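Local coordinates for DUF411 domain-containing protein (Pseudomonas aeruginosa, PDB 6WIS) that binds a thiolate-bridged cluster of four copper ions and probably contributes to bacterial copper resistance, at residues M90-P95 against G100-A105; K21-N26 against V68-I73. All coordinates share one frame; numbering follows the deposited sequence.

Interaction 1 (M90-P95 against G100-A105); sequences MPVGSP and GDRQDA. With CU (copper (II) ion), chain F.
Gly-93 and Gln-103 bring the two backbones together, their CA atoms 4.3 Å apart, where a type II beta turn running from Pro-91 to Ser-94 lies against the extended run Arg-102 to Asp-104. Asp-104 grips Val-92 at both of its backbone polar atoms. Its amide N donates to Val-92 O at 2.8 Å, and the same oxygen also meets Gln-103 CA in a CA-H...O contact. In return, Val-92 N donates to Asp-104 OD2 over 2.9 Å in a fairly straight bond (162° at the hydrogen), reaching the anti side of the carboxylate from 21° out of its plane. With its CG beside the backbone N (chi1 -67°), Asp-104 can bring OD2 to the N-H of Val-92 while its CB packs on Pro-91 CB at 3.8 Å. On the other flank, Val-92 CG1 rests on the aliphatic CG of Arg-102, 4.0 Å away; the NE of that arginine is hydrogen-bonded to Met-99 O. Gly-93, with no side chain in the way, brings its CA to 3.9 Å from Arg-102 O. Within the turn, Pro-91 O accepts from both Ser-94 N and Ser-94 OG, the hydroxyl sitting in the carbonyl plane at 2.8 Å. Met-90, built as selenomethionine, points its SE to a copper ion at 2.4 Å, on the side away from this pairing. One backbone-to-backbone bond and one from a backbone amide to a carboxylate, rather than a buried apolar cluster, therefore tie down the turn directly following a copper ligand at the protein surface.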
loop_
_atom_site.group_PDB
_atom_site.type_symbol
_atom_site.label_atom_id
_atom_site.label_comp_id
_atom_site.label_asym_id
_atom_site.label_seq_id
_atom_site.Cartn_x
_atom_site.Cartn_y
_atom_site.Cartn_z
HETATM N N MSE A 90 -0.472 3.152 -10.170
HETATM C CA MSE A 90 -0.848 4.375 -9.473
HETATM C C MSE A 90 -2.131 4.919 -10.059
HETATM O O MSE A 90 -2.096 5.872 -10.835
HETATM C CB MSE A 90 0.258 5.441 -9.564
HETATM C CG MSE A 90 1.625 5.048 -9.027
HETATM SE SE MSE A 90 2.977 6.489 -9.206
HETATM C CE MSE A 90 2.942 6.718 -11.153
ATOM N N PRO A 91 -3.262 4.314 -9.692
ATOM C CA PRO A 91 -4.551 4.750 -10.258
ATOM C C PRO A 91 -4.924 6.130 -9.743
ATOM O O PRO A 91 -4.843 6.401 -8.541
ATOM C CB PRO A 91 -5.538 3.684 -9.777
ATOM C CG PRO A 91 -4.872 3.055 -8.593
ATOM C CD PRO A 91 -3.398 3.118 -8.845
ATOM N N VAL A 92 -5.313 7.008 -10.666
ATOM C CA VAL A 92 -5.729 8.352 -10.265
ATOM C C VAL A 92 -7.005 8.242 -9.434
ATOM O O VAL A 92 -7.894 7.439 -9.732
ATOM C CB VAL A 92 -5.923 9.251 -11.504
ATOM C CG1 VAL A 92 -6.485 10.622 -11.109
ATOM C CG2 VAL A 92 -4.613 9.448 -12.234
ATOM N N GLY A 93 -7.097 9.034 -8.373
ATOM C CA GLY A 93 -8.229 8.989 -7.475
ATOM C C GLY A 93 -8.013 8.154 -6.229
ATOM O O GLY A 93 -8.789 8.278 -5.273
ATOM N N SER A 94 -6.989 7.308 -6.210
ATOM C CA SER A 94 -6.651 6.603 -4.983
ATOM C C SER A 94 -6.002 7.581 -4.006
ATOM O O SER A 94 -5.516 8.646 -4.412
ATOM C CB SER A 94 -5.738 5.415 -5.289
ATOM O OG SER A 94 -4.474 5.825 -5.796
ATOM N N PRO A 95 -5.985 7.257 -2.711
ATOM C CA PRO A 95 -5.493 8.238 -1.721
ATOM C C PRO A 95 -4.022 8.567 -1.935
ATOM O O PRO A 95 -3.173 7.676 -2.050
ATOM C CB PRO A 95 -5.719 7.548 -0.367
ATOM C CG PRO A 95 -6.649 6.402 -0.631
ATOM C CD PRO A 95 -6.535 6.034 -2.083
ATOM N N GLY A 100 -8.793 15.710 -8.582
ATOM C CA GLY A 100 -10.103 16.165 -9.033
ATOM C C GLY A 100 -11.156 15.071 -8.996
ATOM O O GLY A 100 -11.038 14.066 -8.289
ATOM N N ASP A 101 -12.210 15.277 -9.788
ATOM C CA ASP A 101 -13.339 14.352 -9.759
ATOM C C ASP A 101 -12.993 12.990 -10.357
ATOM O O ASP A 101 -13.654 12.001 -10.032
ATOM C CB ASP A 101 -14.548 14.965 -10.493
ATOM C CG ASP A 101 -15.352 15.927 -9.611
ATOM O OD1 ASP A 101 -15.972 15.468 -8.623
ATOM O OD2 ASP A 101 -15.366 17.148 -9.896
ATOM N N ARG A 102 -11.972 12.913 -11.202
ATOM C CA ARG A 102 -11.721 11.710 -11.979
ATOM C C ARG A 102 -11.083 10.605 -11.128
ATOM O O ARG A 102 -10.508 10.845 -10.061
ATOM C CB ARG A 102 -10.833 12.033 -13.181
ATOM C CG ARG A 102 -9.463 12.582 -12.825
ATOM C CD ARG A 102 -8.894 13.413 -13.972
ATOM N NE ARG A 102 -8.453 14.719 -13.500
ATOM C CZ ARG A 102 -8.122 15.724 -14.301
ATOM N NH1 ARG A 102 -8.191 15.567 -15.617
ATOM N NH2 ARG A 102 -7.733 16.886 -13.789
ATOM N N GLN A 103 -11.203 9.373 -11.616
ATOM C CA GLN A 103 -10.682 8.223 -10.893
ATOM C C GLN A 103 -10.509 7.065 -11.865
ATOM O O GLN A 103 -11.443 6.726 -12.594
ATOM C CB GLN A 103 -11.613 7.826 -9.735
ATOM C CG GLN A 103 -11.212 6.527 -9.020
ATOM C CD GLN A 103 -11.793 6.404 -7.614
ATOM O OE1 GLN A 103 -11.284 7.002 -6.667
ATOM N NE2 GLN A 103 -12.836 5.602 -7.470
ATOM N N ASP A 104 -9.310 6.487 -11.903
ATOM C CA ASP A 104 -9.165 5.166 -12.503
ATOM C C ASP A 104 -9.816 4.143 -11.582
ATOM O O ASP A 104 -9.507 4.093 -10.388
ATOM C CB ASP A 104 -7.689 4.814 -12.705
ATOM C CG ASP A 104 -7.003 5.688 -13.739
ATOM O OD1 ASP A 104 -7.517 5.766 -14.875
ATOM O OD2 ASP A 104 -5.941 6.279 -13.418
ATOM N N ALA A 105 -10.722 3.337 -12.117
ATOM C CA ALA A 105 -11.209 2.193 -11.359
ATOM C C ALA A 105 -10.032 1.379 -10.822
ATOM O O ALA A 105 -9.017 1.220 -11.499
ATOM C CB ALA A 105 -12.101 1.319 -12.250
HETATM CU CU CU F . 1.923 8.499 -8.370
#

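Interaction 2 (K21-N26 against V68-I73); sequences KHLEAN and VPAADI. With ZN (zinc ion), chain J; ZN (zinc ion), chain M.
Leu-23 CG and Ile-73 CG1 both lie anti to the carbonyl carbon (chi1 -64° and -65°), which sends Leu-23 CD2 and Ile-73 CD1 into the gap between their helices, where they meet at 3.8 Å. The two side chains cross at about a right angle. The same Leu-23 CD2 also lies 4.1 Å from the CB of Ala-70, so one methyl serves both partners. Asn-26 takes up Ala-70 from the other end: with chi1 at -81° its amide is laid flat against the alanine, and Ala-70 CB sits almost squarely over the amide face, 3.6 Å from Asn-26 CG. What stops that amide from turning is probably its bond back to the preceding helix, from ND2 to His-22 O, although the modelled 2.5 Å is short enough to leave the exact length in doubt. There the oxygen lies close to the amide plane of Asn-26, while ND2 stands above the carbonyl plane of His-22. The contact joins the C-terminal part of helix 14-24 and the residues just after it to the start of helix 70-77, with Pro-69 as the N-cap residue and its O accepting from Ile-73 N. Strand 4-9, helix 14-24 and strand 29-34 form a beta-alpha-beta crossover; with helix 38-45, the hairpin 55-59/62-65 and helix 70-77 they follow the order of a thioredoxin fold, in which the first and last of these helices share a sheet face. Phe-28 packs on Ala-70 and Ile-73, and Val-30 on Leu-23. Away from the interface, His-22 NE2 binds a zinc ion at 2.0 Å together with Asp-18 and Glu-98, and Glu-24 OE2 holds another zinc at 2.5 Å.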
loop_
_atom_site.group_PDB
_atom_site.type_symbol
_atom_site.label_atom_id
_atom_site.label_comp_id
_atom_site.label_asym_id
_atom_site.label_seq_id
_atom_site.Cartn_x
_atom_site.Cartn_y
_atom_site.Cartn_z
ATOM N N LYS A 21 0.684 11.397 4.194
ATOM C CA LYS A 21 -0.045 12.420 4.944
ATOM C C LYS A 21 -1.487 12.002 5.204
ATOM O O LYS A 21 -2.018 12.279 6.277
ATOM C CB LYS A 21 0.039 13.772 4.219
ATOM C CG LYS A 21 1.411 14.435 4.403
ATOM C CD LYS A 21 1.598 15.737 3.625
ATOM C CE LYS A 21 0.710 16.844 4.179
ATOM N NZ LYS A 21 1.013 18.198 3.617
ATOM N N HIS A 22 -2.111 11.281 4.265
ATOM C CA HIS A 22 -3.447 10.725 4.492
ATOM C C HIS A 22 -3.445 9.680 5.605
ATOM O O HIS A 22 -4.401 9.597 6.393
ATOM C CB HIS A 22 -3.990 10.096 3.197
ATOM C CG HIS A 22 -4.402 11.090 2.156
ATOM N ND1 HIS A 22 -5.718 11.308 1.817
ATOM C CD2 HIS A 22 -3.670 11.914 1.367
ATOM C CE1 HIS A 22 -5.783 12.220 0.865
ATOM N NE2 HIS A 22 -4.556 12.609 0.578
ATOM N N LEU A 23 -2.407 8.839 5.660
ATOM C CA LEU A 23 -2.303 7.869 6.747
ATOM C C LEU A 23 -2.168 8.567 8.089
ATOM O O LEU A 23 -2.827 8.190 9.063
ATOM C CB LEU A 23 -1.112 6.921 6.526
ATOM C CG LEU A 23 -1.155 6.008 5.296
ATOM C CD1 LEU A 23 0.028 5.064 5.313
ATOM C CD2 LEU A 23 -2.457 5.227 5.237
ATOM N N GLU A 24 -1.285 9.567 8.163
ATOM C CA GLU A 24 -1.093 10.322 9.398
ATOM C C GLU A 24 -2.393 10.963 9.867
ATOM O O GLU A 24 -2.724 10.919 11.060
ATOM C CB GLU A 24 -0.019 11.390 9.192
ATOM C CG GLU A 24 1.339 10.811 8.933
ATOM C CD GLU A 24 2.388 11.879 8.768
ATOM O OE1 GLU A 24 2.074 12.957 8.214
ATOM O OE2 GLU A 24 3.533 11.637 9.197
ATOM N N ALA A 25 -3.129 11.592 8.943
ATOM C CA ALA A 25 -4.449 12.131 9.252
ATOM C C ALA A 25 -5.437 11.049 9.649
ATOM O O ALA A 25 -6.503 11.370 10.182
ATOM C CB ALA A 25 -5.010 12.917 8.059
ATOM N N ASN A 26 -5.130 9.782 9.393
ATOM C CA ASN A 26 -5.973 8.691 9.854
ATOM C C ASN A 26 -5.454 8.055 11.140
ATOM O O ASN A 26 -5.982 7.023 11.568
ATOM C CB ASN A 26 -6.127 7.643 8.752
ATOM C CG ASN A 26 -7.168 8.037 7.739
ATOM O OD1 ASN A 26 -8.358 7.832 7.968
ATOM N ND2 ASN A 26 -6.735 8.634 6.620
ATOM N N VAL A 68 -3.006 2.106 -1.043
ATOM C CA VAL A 68 -4.097 1.418 -0.325
ATOM C C VAL A 68 -4.768 2.395 0.636
ATOM O O VAL A 68 -4.070 3.046 1.435
ATOM C CB VAL A 68 -3.557 0.211 0.444
ATOM C CG1 VAL A 68 -4.724 -0.517 1.145
ATOM C CG2 VAL A 68 -2.764 -0.773 -0.478
ATOM N N PRO A 69 -6.093 2.526 0.620
ATOM C CA PRO A 69 -6.753 3.409 1.591
ATOM C C PRO A 69 -6.567 2.908 3.018
ATOM O O PRO A 69 -6.485 1.703 3.268
ATOM C CB PRO A 69 -8.232 3.350 1.169
ATOM C CG PRO A 69 -8.162 3.050 -0.330
ATOM C CD PRO A 69 -7.032 2.042 -0.411
ATOM N N ALA A 70 -6.550 3.856 3.962
ATOM C CA ALA A 70 -6.343 3.527 5.372
ATOM C C ALA A 70 -7.318 2.460 5.868
ATOM O O ALA A 70 -6.918 1.516 6.560
ATOM C CB ALA A 70 -6.460 4.793 6.225
ATOM N N ALA A 71 -8.606 2.594 5.525
ATOM C CA ALA A 71 -9.616 1.639 5.993
ATOM C C ALA A 71 -9.346 0.221 5.501
ATOM O O ALA A 71 -9.646 -0.755 6.203
ATOM C CB ALA A 71 -11.020 2.071 5.553
ATOM N N ASP A 72 -8.758 0.075 4.321
ATOM C CA ASP A 72 -8.449 -1.264 3.837
ATOM C C ASP A 72 -7.176 -1.813 4.447
ATOM O O ASP A 72 -7.027 -3.035 4.508
ATOM C CB ASP A 72 -8.359 -1.259 2.308
ATOM C CG ASP A 72 -9.639 -0.750 1.668
ATOM O OD1 ASP A 72 -10.716 -1.148 2.146
ATOM O OD2 ASP A 72 -9.591 0.054 0.705
ATOM N N ILE A 73 -6.271 -0.945 4.907
ATOM C CA ILE A 73 -5.133 -1.415 5.690
ATOM C C ILE A 73 -5.622 -2.023 7.001
ATOM O O ILE A 73 -5.124 -3.071 7.435
ATOM C CB ILE A 73 -4.121 -0.279 5.935
ATOM C CG1 ILE A 73 -3.480 0.202 4.618
ATOM C CG2 ILE A 73 -2.993 -0.758 6.846
ATOM C CD1 ILE A 73 -2.489 1.436 4.843
HETATM ZN ZN ZN J . -3.890 13.952 -0.779
HETATM ZN ZN ZN M . 4.855 13.381 7.929
#

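The centres of interaction 1 and interaction 2 lie 15 Å apart, yet the two touch directly: Pro-95 CG packs on Pro-69 CG at 3.7 Å, where the end of 90-95 meets the start of 68-73. Only interaction 1 holds a copper ligand: Met-90 shares a copper with Cys-15 and Met-97. In the same segment Pro-95 O accepts from His-67 ND1, the histidine itself a copper ligand just ahead of 68-73. The Leu-23 side chain of interaction 2, by contrast, stays about 10 Å from a copper ion. A zinc ion adds a second bridge, joining His-22 to Glu-98 in the loop between 90-95 and 100-105.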